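Local coordinates for ulvan Lyase-PL25 (Pseudoalteromonas sp. PLSV, PDB 5UAM), which degrades ulvan, the sulfated cell-wall polysaccharide of green seaweeds, as a beta-propeller lyase of polysaccharide lyase family 25, at residues Ile84-Arg89 and His135-His140; Gly117-Gln122 and Phe161-Gln166. All coordinates share one frame; numbering follows the deposited sequence.

Contact 1 (Ile84-Arg89 and His135-His140); sequences ISELGR and HGANKH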
ATOM      1  N   ILE A  84     -11.354 -12.177  11.296  1.00 14.38           N
ATOM      2  CA  ILE A  84     -12.683 -11.585  11.374  0.67 14.17           C
ATOM      3  C   ILE A  84     -12.513 -10.098  11.646  1.00 14.82           C
ATOM      4  O   ILE A  84     -12.083  -9.701  12.732  1.00 16.74           O
ATOM      5  CB  ILE A  84     -13.552 -12.262  12.441  0.67 16.88           C
ATOM      6  CG1 ILE A  84     -13.755 -13.742  12.082  0.67 21.99           C
ATOM      7  CG2 ILE A  84     -14.890 -11.528  12.593  0.67 18.79           C
ATOM      8  CD1 ILE A  84     -14.484 -14.538  13.137  0.67 23.49           C
ATOM      9  N   SER A  85     -12.876  -9.279  10.669  1.00 13.92           N
ATOM     10  CA  SER A  85     -12.725  -7.836  10.765  1.00 14.48           C
ATOM     11  C   SER A  85     -13.952  -7.156  11.359  1.00 15.31           C
ATOM     12  O   SER A  85     -15.090  -7.408  10.946  1.00 15.91           O
ATOM     13  CB  SER A  85     -12.499  -7.239   9.380  1.00 15.77           C
ATOM     14  OG  SER A  85     -12.446  -5.823   9.480  1.00 15.50           O
ATOM     15  N   GLU A  86     -13.712  -6.222  12.283  1.00 14.32           N
ATOM     16  CA  GLU A  86     -14.801  -5.385  12.782  1.00 14.51           C
ATOM     17  C   GLU A  86     -15.376  -4.488  11.691  1.00 14.54           C
ATOM     18  O   GLU A  86     -16.524  -4.042  11.809  1.00 17.03           O
ATOM     19  CB  GLU A  86     -14.298  -4.518  13.952  1.00 15.05           C
ATOM     20  CG  GLU A  86     -13.861  -5.310  15.140  1.00 15.74           C
ATOM     21  CD  GLU A  86     -13.255  -4.472  16.247  1.00 21.14           C
ATOM     22  OE1 GLU A  86     -13.019  -3.261  16.056  1.00 17.39           O
ATOM     23  OE2 GLU A  86     -13.031  -5.028  17.338  1.00 22.48           O
ATOM     24  N   LEU A  87     -14.589  -4.179  10.665  1.00 14.57           N
ATOM     25  CA  LEU A  87     -15.033  -3.213   9.679  1.00 14.58           C
ATOM     26  C   LEU A  87     -16.196  -3.715   8.850  1.00 16.88           C
ATOM     27  O   LEU A  87     -16.951  -2.898   8.331  1.00 18.21           O
ATOM     28  CB  LEU A  87     -13.877  -2.807   8.778  1.00 15.10           C
ATOM     29  CG  LEU A  87     -12.750  -2.052   9.480  1.00 14.57           C
ATOM     30  CD1 LEU A  87     -11.625  -1.838   8.494  1.00 15.17           C
ATOM     31  CD2 LEU A  87     -13.245  -0.724  10.061  1.00 14.73           C
ATOM     32  N   GLY A  88     -16.374  -5.021   8.735  1.00 15.50           N
ATOM     33  CA  GLY A  88     -17.516  -5.546   7.992  1.00 18.01           C
ATOM     34  C   GLY A  88     -18.764  -5.762   8.810  1.00 19.03           C
ATOM     35  O   GLY A  88     -19.765  -6.280   8.290  1.00 21.31           O
ATOM     36  N   ARG A  89     -18.761  -5.355  10.077  1.00 19.26           N
ATOM     37  CA  ARG A  89     -19.832  -5.658  11.015  1.00 20.23           C
ATOM     38  C   ARG A  89     -20.281  -4.391  11.734  1.00 21.84           C
ATOM     39  O   ARG A  89     -20.753  -4.439  12.872  1.00 25.93           O
ATOM     40  CB  ARG A  89     -19.382  -6.764  11.969  1.00 19.46           C
ATOM     41  CG  ARG A  89     -19.126  -8.063  11.198  1.00 23.57           C
ATOM     42  CD  ARG A  89     -18.348  -9.107  11.966  1.00 22.67           C
ATOM     43  NE  ARG A  89     -18.241 -10.322  11.173  1.00 21.25           N
ATOM     44  CZ  ARG A  89     -17.353 -10.526  10.205  1.00 17.57           C
ATOM     45  NH1 ARG A  89     -16.454  -9.597   9.887  1.00 17.34           N
ATOM     46  NH2 ARG A  89     -17.359 -11.678   9.539  1.00 19.19           N
ATOM     47  N   HIS A 135     -12.791   3.806  13.635  1.00 15.19           N
ATOM     48  CA  HIS A 135     -13.391   2.527  14.014  1.00 17.10           C
ATOM     49  C   HIS A 135     -12.540   1.386  13.494  1.00 15.70           C
ATOM     50  O   HIS A 135     -11.742   1.551  12.576  1.00 15.36           O
ATOM     51  CB  HIS A 135     -14.844   2.370  13.563  1.00 22.69           C
ATOM     52  CG  HIS A 135     -15.078   2.666  12.121  1.00 20.95           C
ATOM     53  ND1 HIS A 135     -16.097   3.498  11.702  1.00 26.26           N
ATOM     54  CD2 HIS A 135     -14.452   2.239  10.999  1.00 23.86           C
ATOM     55  CE1 HIS A 135     -16.090   3.565  10.382  1.00 28.79           C
ATOM     56  NE2 HIS A 135     -15.103   2.810   9.929  1.00 23.85           N
ATOM     57  N   GLY A 136     -12.710   0.220  14.116  1.00 15.39           N
ATOM     58  CA  GLY A 136     -12.041  -0.972  13.653  1.00 15.27           C
ATOM     59  C   GLY A 136     -10.673  -1.142  14.266  1.00 14.15           C
ATOM     60  O   GLY A 136      -9.725  -0.434  13.914  1.00 13.49           O
ATOM     61  N   ALA A 137     -10.564  -2.119  15.158  1.00 14.64           N
ATOM     62  CA  ALA A 137      -9.297  -2.457  15.783  1.00 13.81           C
ATOM     63  C   ALA A 137      -8.392  -3.171  14.794  1.00 14.10           C
ATOM     64  O   ALA A 137      -8.803  -4.139  14.132  1.00 13.86           O
ATOM     65  CB  ALA A 137      -9.549  -3.370  16.976  1.00 15.75           C
ATOM     66  N   ASN A 138      -7.152  -2.724  14.732  1.00 12.48           N
ATOM     67  CA  ASN A 138      -6.145  -3.367  13.901  1.00 11.92           C
ATOM     68  C   ASN A 138      -5.759  -4.714  14.505  1.00 12.66           C
ATOM     69  O   ASN A 138      -5.566  -4.841  15.717  1.00 14.75           O
ATOM     70  CB  ASN A 138      -4.933  -2.448  13.772  1.00 12.07           C
ATOM     71  CG  ASN A 138      -4.194  -2.608  12.449  1.00 13.22           C
ATOM     72  OD1 ASN A 138      -4.787  -2.905  11.398  1.00 12.38           O
ATOM     73  ND2 ASN A 138      -2.879  -2.373  12.494  1.00 14.93           N
ATOM     74  N   LYS A 139      -5.616  -5.715  13.643  1.00 11.93           N
ATOM     75  CA  LYS A 139      -5.546  -7.113  14.057  1.00 12.88           C
ATOM     76  C   LYS A 139      -4.403  -7.831  13.357  1.00 11.27           C
ATOM     77  O   LYS A 139      -3.860  -7.383  12.347  1.00 11.78           O
ATOM     78  CB  LYS A 139      -6.855  -7.839  13.764  1.00 11.82           C
ATOM     79  CG  LYS A 139      -7.992  -7.404  14.660  1.00 14.03           C
ATOM     80  CD  LYS A 139      -9.339  -7.933  14.166  1.00 16.77           C
ATOM     81  CE  LYS A 139     -10.455  -7.538  15.102  1.00 18.65           C
ATOM     82  NZ  LYS A 139     -10.382  -8.318  16.388  1.00 21.82           N
ATOM     83  N   HIS A 140      -4.053  -8.992  13.917  1.00 12.47           N
ATOM     84  CA  HIS A 140      -2.904  -9.757  13.450  1.00 12.42           C
ATOM     85  C   HIS A 140      -3.256 -11.224  13.618  1.00 12.81           C
ATOM     86  O   HIS A 140      -3.492 -11.681  14.743  1.00 14.21           O
ATOM     87  CB  HIS A 140      -1.681  -9.387  14.280  1.00 12.83           C
ATOM     88  CG  HIS A 140      -0.451 -10.196  14.012  1.00 12.74           C
ATOM     89  ND1 HIS A 140       0.607 -10.229  14.902  1.00 13.39           N
ATOM     90  CD2 HIS A 140      -0.100 -10.990  12.976  1.00 12.59           C
ATOM     91  CE1 HIS A 140       1.556 -11.010  14.419  1.00 13.69           C
ATOM     92  NE2 HIS A 140       1.150 -11.481  13.254  1.00 13.72           N
TER
HETATM   93  O   HOH W   1     -11.133  -5.045  12.854  1.00 15.35           O
HETATM   94  O   HOH W   2     -12.974  -7.661  17.496  1.00 24.64           O
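Glu86 OE1 is gripped from two directions: the backbone N of Ala137 donates to it at 2.9 Å in a nearly straight bond (167°), and the amide NE2 of Gln122 supplies a second hydrogen bond. Ala137 N comes from above the carboxylate plane. The contact joins two loops of the beta-propeller, the connection that follows strand 75-81 and the chain leading into strand 139-143. With CG beside its own backbone N (chi1 -63°) and the chain extended beyond it, Glu86 reaches across to the backbone at Gly136 and Ala137. Its other oxygen, OE2, stands 4.3 Å from Lys139 NZ, too far for a salt bridge, and one water spans the two charges, donating to OE2 and accepting from NZ. A second water accepts from Glu86 N and donates to Ala137 O, tying the backbones together. The aliphatic part of Lys139 runs past Glu86 at about a right angle, with CD 3.6 Å from Ile84 O. On the 84-89 side an ST turn, in which Ser85 OG accepts from Leu87 N, shapes the loop. Gly136 has backbone angles that call for glycine, and a CB there would collide with Leu87 CD2. Leu87 CD2 also approaches the neighbouring imidazole obliquely, 3.3 Å from His135 CD2, while His135 NE2 is hydrogen-bonded to Asp97 OD2.

Contact 2 (Gly117-Gln122 and Phe161-Gln166); sequences GGHGGQ and FGTYNQ. With PO4 (phosphate ion), chain E.
The His119 imidazole meets Thr163 OG1 and phosphate O4 at its edge, both near the ring plane; the Phe161 ring likewise meets Gly120 O edge-on, 3.4 Å from CD1. The Tyr164 ring has the Thr163 CG2 methyl over the centre of one face and phosphate O2 at its edge. These loops of the beta-propeller form part of the lyase active site, where His119 probably binds substrate and Tyr164 probably serves as the proton acceptor. A chi1 of -164° turns the His119 ring away from its own backbone N, and NE2 donates to phosphate O4 at 2.6 Å, almost straight at 171°. Asp97 accepts from ND1 and fixes the ring's rotation. Tyr164 OH lies 2.8 Å from phosphate O3. Replacing the His119 imidazole by the methyl of an alanine is likely to leave phosphate O4 without this donor and cost Asp97 one of its two imidazole partners. In the backbone, Gly120 N donates to Gly162 O at 3.0 Å from well above the carbonyl plane, and side chains at Gly118 or Gly121 would clash with the facing segment. Thr163 OG1 is hydrogen-bonded to Gly182 O, whereas the buried Gly120 O has no polar partner. His99, Arg180, His184 and Tyr222 also bind the phosphate, which probably comes from the crystallisation liquor; its site is consistent with a pocket suited to the acidic groups of ulvan.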
ATOM      1  N   GLY A 117      -7.815  -5.313   9.260  1.00 11.07           N
ATOM      2  CA  GLY A 117      -8.966  -4.987  10.068  1.00 12.87           C
ATOM      3  C   GLY A 117      -9.024  -3.583  10.648  1.00 11.50           C
ATOM      4  O   GLY A 117     -10.084  -3.192  11.137  1.00 13.52           O
ATOM      5  N   GLY A 118      -7.939  -2.822  10.642  1.00 12.28           N
ATOM      6  CA  GLY A 118      -7.903  -1.567  11.377  1.00 12.85           C
ATOM      7  C   GLY A 118      -8.269  -0.347  10.549  1.00 13.22           C
ATOM      8  O   GLY A 118      -7.807  -0.182   9.422  1.00 13.44           O
ATOM      9  N   HIS A 119      -9.068   0.537  11.152  1.00 12.97           N
ATOM     10  CA  HIS A 119      -9.201   1.899  10.659  1.00 13.14           C
ATOM     11  C   HIS A 119      -9.083   2.871  11.816  1.00 12.75           C
ATOM     12  O   HIS A 119      -9.854   3.828  11.952  1.00 15.02           O
ATOM     13  CB  HIS A 119     -10.463   2.111   9.835  1.00 13.27           C
ATOM     14  CG  HIS A 119     -10.438   3.356   9.008  1.00 13.11           C
ATOM     15  ND1 HIS A 119     -11.491   3.711   8.194  1.00 15.10           N
ATOM     16  CD2 HIS A 119      -9.485   4.305   8.829  1.00 14.06           C
ATOM     17  CE1 HIS A 119     -11.202   4.841   7.569  1.00 16.92           C
ATOM     18  NE2 HIS A 119      -9.987   5.216   7.928  1.00 15.64           N
ATOM     19  N   GLY A 120      -8.082   2.616  12.659  1.00 13.09           N
ATOM     20  CA  GLY A 120      -7.694   3.535  13.719  1.00 12.23           C
ATOM     21  C   GLY A 120      -8.210   3.198  15.104  1.00 13.72           C
ATOM     22  O   GLY A 120      -7.993   3.983  16.041  1.00 16.44           O
ATOM     23  N   GLY A 121      -8.885   2.069  15.273  1.00 13.55           N
ATOM     24  CA  GLY A 121      -9.443   1.722  16.566  1.00 15.37           C
ATOM     25  C   GLY A 121     -10.614   2.613  16.949  1.00 14.93           C
ATOM     26  O   GLY A 121     -11.107   3.427  16.168  1.00 17.00           O
ATOM     27  N   GLN A 122     -11.055   2.456  18.190  1.00 15.01           N
ATOM     28  CA  GLN A 122     -12.178   3.216  18.702  1.00 16.78           C
ATOM     29  C   GLN A 122     -12.037   3.314  20.216  1.00 15.82           C
ATOM     30  O   GLN A 122     -11.120   2.737  20.807  1.00 15.43           O
ATOM     31  CB  GLN A 122     -13.510   2.577  18.293  1.00 16.72           C
ATOM     32  CG  GLN A 122     -13.676   1.142  18.749  1.00 16.78           C
ATOM     33  CD  GLN A 122     -13.608   0.137  17.620  1.00 18.74           C
ATOM     34  OE1 GLN A 122     -14.303   0.274  16.594  1.00 18.06           O
ATOM     35  NE2 GLN A 122     -12.790  -0.898  17.800  1.00 18.32           N
ATOM     36  N   PHE A 161      -4.896   0.611  17.582  1.00 12.29           N
ATOM     37  CA  PHE A 161      -5.008   1.929  16.952  1.00 13.31           C
ATOM     38  C   PHE A 161      -4.065   1.944  15.760  1.00 14.67           C
ATOM     39  O   PHE A 161      -2.935   2.443  15.818  1.00 15.41           O
ATOM     40  CB  PHE A 161      -4.627   3.025  17.942  1.00 14.19           C
ATOM     41  CG  PHE A 161      -5.414   2.991  19.194  1.00 12.90           C
ATOM     42  CD1 PHE A 161      -6.771   3.233  19.168  1.00 15.07           C
ATOM     43  CD2 PHE A 161      -4.812   2.693  20.408  1.00 15.33           C
ATOM     44  CE1 PHE A 161      -7.519   3.179  20.320  1.00 15.50           C
ATOM     45  CE2 PHE A 161      -5.550   2.633  21.558  1.00 16.18           C
ATOM     46  CZ  PHE A 161      -6.907   2.885  21.524  1.00 15.20           C
ATOM     47  N   GLY A 162      -4.534   1.392  14.656  1.00 13.64           N
ATOM     48  CA  GLY A 162      -3.717   1.289  13.460  1.00 11.66           C
ATOM     49  C   GLY A 162      -4.531   1.357  12.176  1.00 13.75           C
ATOM     50  O   GLY A 162      -5.664   0.874  12.111  1.00 14.08           O
ATOM     51  N   THR A 163      -3.956   1.994  11.165  1.00 13.58           N
ATOM     52  CA  THR A 163      -4.447   1.997   9.790  1.00 14.40           C
ATOM     53  C   THR A 163      -3.218   1.891   8.894  1.00 14.08           C
ATOM     54  O   THR A 163      -2.174   2.477   9.192  1.00 14.37           O
ATOM     55  CB  THR A 163      -5.155   3.337   9.384  1.00 14.75           C
ATOM     56  OG1 THR A 163      -6.077   3.803  10.386  1.00 16.40           O
ATOM     57  CG2 THR A 163      -5.933   3.169   8.086  1.00 18.16           C
ATOM     58  N   TYR A 164      -3.355   1.205   7.761  1.00 12.42           N
ATOM     59  CA  TYR A 164      -2.354   1.207   6.681  1.00 10.73           C
ATOM     60  C   TYR A 164      -1.121   0.357   6.983  1.00 12.98           C
ATOM     61  O   TYR A 164       0.025   0.839   6.932  1.00 13.60           O
ATOM     62  CB  TYR A 164      -1.963   2.617   6.251  1.00 12.15           C
ATOM     63  CG  TYR A 164      -3.082   3.491   5.769  1.00 11.63           C
ATOM     64  CD1 TYR A 164      -3.879   3.110   4.706  1.00 13.58           C
ATOM     65  CD2 TYR A 164      -3.341   4.712   6.370  1.00 12.88           C
ATOM     66  CE1 TYR A 164      -4.863   3.939   4.248  1.00 14.55           C
ATOM     67  CE2 TYR A 164      -4.322   5.536   5.934  1.00 13.73           C
ATOM     68  CZ  TYR A 164      -5.087   5.154   4.879  1.00 14.17           C
ATOM     69  OH  TYR A 164      -6.075   5.987   4.414  1.00 17.91           O
ATOM     70  N   ASN A 165      -1.348  -0.931   7.221  1.00 11.70           N
ATOM     71  CA  ASN A 165      -0.285  -1.850   7.599  1.00 10.05           C
ATOM     72  C   ASN A 165       0.680  -2.125   6.458  1.00 11.00           C
ATOM     73  O   ASN A 165       0.271  -2.471   5.344  1.00 11.26           O
ATOM     74  CB  ASN A 165      -0.872  -3.188   8.002  1.00 12.00           C
ATOM     75  CG  ASN A 165      -1.738  -3.089   9.198  1.00 13.29           C
ATOM     76  OD1 ASN A 165      -1.349  -2.513  10.212  1.00 15.08           O
ATOM     77  ND2 ASN A 165      -2.919  -3.698   9.122  1.00 11.74           N
ATOM     78  N   GLN A 166       1.967  -2.052   6.764  1.00 10.80           N
ATOM     79  CA  GLN A 166       3.027  -2.290   5.806  1.00  9.99           C
ATOM     80  C   GLN A 166       4.070  -3.096   6.544  1.00 11.67           C
ATOM     81  O   GLN A 166       4.621  -2.633   7.540  1.00 12.53           O
ATOM     82  CB  GLN A 166       3.559  -0.953   5.309  1.00 11.89           C
ATOM     83  CG  GLN A 166       2.442  -0.122   4.740  1.00 12.07           C
ATOM     84  CD  GLN A 166       2.866   1.226   4.301  1.00 14.06           C
ATOM     85  OE1 GLN A 166       3.783   1.361   3.499  1.00 14.77           O
ATOM     86  NE2 GLN A 166       2.126   2.232   4.737  1.00 14.26           N
TER
HETATM   87  P   PO4 E 503      -8.277   8.015   5.869  1.00 17.21           P
HETATM   88  O1  PO4 E 503      -9.220   9.202   5.894  1.00 23.07           O
HETATM   89  O2  PO4 E 503      -6.876   8.471   5.868  1.00 16.54           O
HETATM   90  O3  PO4 E 503      -8.590   7.288   4.583  1.00 22.87           O
HETATM   91  O4  PO4 E 503      -8.552   7.176   7.113  1.00 20.10           O

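The centre of contact 1 lies about 18 Å, and that of contact 2 about 13 Å, from the centre of the chain; contact 1 is partly buried, contact 2 buried. Contact 1 joins the loop after strand 75-81 to the chain entering strand 139-143, and contact 2 the loop after strand 112-116 to the chain entering strand 165-169, so their segments alternate along the chain. A carboxylate, a lysine and bridging waters dominate contact 1, but closely packed glycine backbone and rings around an anion characterise contact 2. Besides Gln122 and Glu86, a probable hydrogen bond from Asn138 ND2 to Asn165 OD1, 2.8 Å, joins them, and Asp97 bonds one histidine of each.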